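Long-range contact in protein VMS1 (Saccharomyces cerevisiae, PDB 5WHG), which cleaves polypeptidyl-tRNAs downstream of the ribosome-associated quality control pathway, releasing incompletely synthesized polypeptides for degradation: residues Leu22-Leu27 against Ser362-Leu367. Residues are numbered along the deposited sequence; the frame is centred on the assembly and turned at random.
Sequences LYIFDL and SYLKIL
Y23 and Y363 face each other as the non-hydrogen-bonded pair of a single antiparallel bridge, their CA atoms 4.5 Å apart. Two nearly straight backbone bonds flank them: L364 N gives to L22 O at 3.0 Å, and I24 N gives to S362 O at 2.8 Å. The Y23 side chain, followed outward, shows how one residue can use apolar and polar neighbours in turn. Its CB lies 3.8 Å from Y363 CE2. With CG anti to the backbone N (chi1 -171°), the ring is brought against S362 and Y363, and Y23 CD1 sits over one face of the Y363 ring, 3.5 Å from Y363 CZ and displaced toward the rim; the two ring planes make 59°. One atom further, Y23 CE1 passes S362 OG at 3.3 Å, the hydroxyl lying at the ring edge. The phenol OH then leaves the pair and hydrogen-bonds to H225 O, while S362 OG is bonded to W358 O in helix 351-362. Beside the bridge, I24 CG1 packs 3.6 Å from L364 CD2, and both residues rest on I178 of strand 176-179. The contact thus ties the loop before helix 29-34 to the link, in the VLRF1 region, between helix 351-362 and strand 365-366, the edge of a four-stranded antiparallel sheet. Its chemistry implies a mostly apolar join with two backbone hydrogen bonds across the bridge, while the hydroxyls of Y23 and S362 find acceptors beyond it.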
loop_
_atom_site.group_PDB
_atom_site.type_symbol
_atom_site.label_atom_id
_atom_site.label_comp_id
_atom_site.label_asym_id
_atom_site.label_seq_id
_atom_site.Cartn_x
_atom_site.Cartn_y
_atom_site.Cartn_z
ATOM N N LEU A 22 -0.835 14.856 -6.483
ATOM C CA LEU A 22 -1.175 14.602 -5.094
ATOM C C LEU A 22 -0.804 13.193 -4.655
ATOM O O LEU A 22 -1.145 12.798 -3.530
ATOM C CB LEU A 22 -2.672 14.843 -4.861
ATOM C CG LEU A 22 -3.107 16.306 -4.994
ATOM C CD1 LEU A 22 -4.619 16.452 -4.892
ATOM C CD2 LEU A 22 -2.407 17.186 -3.956
ATOM N N TYR A 23 -0.136 12.423 -5.510
ATOM C CA TYR A 23 0.283 11.080 -5.131
ATOM C C TYR A 23 1.367 11.159 -4.060
ATOM O O TYR A 23 2.442 11.725 -4.289
ATOM C CB TYR A 23 0.789 10.310 -6.346
ATOM C CG TYR A 23 1.034 8.841 -6.071
ATOM C CD1 TYR A 23 -0.011 7.993 -5.736
ATOM C CD2 TYR A 23 2.306 8.302 -6.156
ATOM C CE1 TYR A 23 0.210 6.657 -5.494
ATOM C CE2 TYR A 23 2.531 6.959 -5.912
ATOM C CZ TYR A 23 1.483 6.148 -5.584
ATOM O OH TYR A 23 1.709 4.820 -5.344
ATOM N N ILE A 24 1.090 10.558 -2.903
ATOM C CA ILE A 24 1.952 10.691 -1.740
ATOM C C ILE A 24 3.385 10.215 -1.988
ATOM O O ILE A 24 4.313 10.701 -1.334
ATOM C CB ILE A 24 1.281 9.948 -0.568
ATOM C CG1 ILE A 24 0.042 10.730 -0.123
ATOM C CG2 ILE A 24 2.240 9.772 0.592
ATOM C CD1 ILE A 24 -0.953 9.891 0.637
ATOM N N PHE A 25 3.609 9.320 -2.953
ATOM C CA PHE A 25 4.946 8.796 -3.210
ATOM C C PHE A 25 5.624 9.433 -4.422
ATOM O O PHE A 25 6.633 8.908 -4.907
ATOM C CB PHE A 25 4.886 7.279 -3.367
ATOM C CG PHE A 25 4.316 6.577 -2.167
ATOM C CD1 PHE A 25 4.957 6.660 -0.934
ATOM C CD2 PHE A 25 3.138 5.855 -2.261
ATOM C CE1 PHE A 25 4.444 6.025 0.180
ATOM C CE2 PHE A 25 2.618 5.215 -1.149
ATOM C CZ PHE A 25 3.276 5.295 0.071
ATOM N N ASP A 26 5.104 10.563 -4.902
ATOM C CA ASP A 26 5.604 11.197 -6.113
ATOM C C ASP A 26 5.234 12.680 -6.123
ATOM O O ASP A 26 4.864 13.229 -7.162
ATOM C CB ASP A 26 5.041 10.475 -7.340
ATOM C CG ASP A 26 5.758 10.842 -8.631
ATOM O OD1 ASP A 26 6.750 11.608 -8.576
ATOM O OD2 ASP A 26 5.315 10.355 -9.700
ATOM N N LEU A 27 5.326 13.333 -4.965
ATOM C CA LEU A 27 5.022 14.753 -4.867
ATOM C C LEU A 27 6.212 15.601 -5.308
ATOM O O LEU A 27 7.363 15.328 -4.945
ATOM C CB LEU A 27 4.647 15.117 -3.433
ATOM C CG LEU A 27 3.537 14.364 -2.713
ATOM C CD1 LEU A 27 3.668 14.622 -1.216
ATOM C CD2 LEU A 27 2.167 14.802 -3.217
ATOM N N SER A 362 -3.349 6.440 -1.087
ATOM C CA SER A 362 -2.077 6.917 -1.590
ATOM C C SER A 362 -2.140 8.312 -2.203
ATOM O O SER A 362 -1.110 8.810 -2.675
ATOM C CB SER A 362 -1.525 5.904 -2.604
ATOM O OG SER A 362 -2.426 5.720 -3.685
ATOM N N TYR A 363 -3.299 8.968 -2.197
ATOM C CA TYR A 363 -3.434 10.332 -2.703
ATOM C C TYR A 363 -3.891 11.250 -1.580
ATOM O O TYR A 363 -4.781 10.895 -0.797
ATOM C CB TYR A 363 -4.428 10.423 -3.868
ATOM C CG TYR A 363 -3.908 9.832 -5.153
ATOM C CD1 TYR A 363 -4.018 8.462 -5.405
ATOM C CD2 TYR A 363 -3.316 10.640 -6.128
ATOM C CE1 TYR A 363 -3.541 7.912 -6.576
ATOM C CE2 TYR A 363 -2.841 10.097 -7.315
ATOM C CZ TYR A 363 -2.952 8.731 -7.527
ATOM O OH TYR A 363 -2.482 8.173 -8.690
ATOM N N LEU A 364 -3.284 12.432 -1.501
ATOM C CA LEU A 364 -3.733 13.387 -0.499
ATOM C C LEU A 364 -5.177 13.787 -0.789
ATOM O O LEU A 364 -5.634 13.752 -1.932
ATOM C CB LEU A 364 -2.822 14.612 -0.479
ATOM C CG LEU A 364 -1.365 14.410 -0.067
ATOM C CD1 LEU A 364 -0.634 15.735 -0.099
ATOM C CD2 LEU A 364 -1.235 13.750 1.315
ATOM N N LYS A 365 -5.913 14.132 0.262
ATOM C CA LYS A 365 -7.277 14.628 0.117
ATOM C C LYS A 365 -7.351 16.100 0.503
ATOM O O LYS A 365 -6.687 16.538 1.447
ATOM C CB LYS A 365 -8.262 13.826 0.970
ATOM C CG LYS A 365 -8.745 12.593 0.289
ATOM C CD LYS A 365 -10.211 12.377 0.573
ATOM C CE LYS A 365 -10.414 11.951 2.000
ATOM N NZ LYS A 365 -9.805 10.610 2.222
ATOM N N ILE A 366 -8.156 16.861 -0.233
ATOM C CA ILE A 366 -8.408 18.261 0.090
ATOM C C ILE A 366 -9.682 18.325 0.917
ATOM O O ILE A 366 -10.760 17.962 0.437
ATOM C CB ILE A 366 -8.531 19.117 -1.180
ATOM C CG1 ILE A 366 -7.243 19.052 -2.005
ATOM C CG2 ILE A 366 -8.862 20.569 -0.823
ATOM C CD1 ILE A 366 -7.250 19.970 -3.225
ATOM N N LEU A 367 -9.564 18.783 2.154
ATOM C CA LEU A 367 -10.683 18.889 3.077
ATOM C C LEU A 367 -10.770 20.289 3.657
ATOM O O LEU A 367 -9.821 21.077 3.557
ATOM C CB LEU A 367 -10.540 17.882 4.223
ATOM C CG LEU A 367 -10.593 16.420 3.821
ATOM C CD1 LEU A 367 -10.746 15.583 5.072
ATOM C CD2 LEU A 367 -11.750 16.223 2.876
#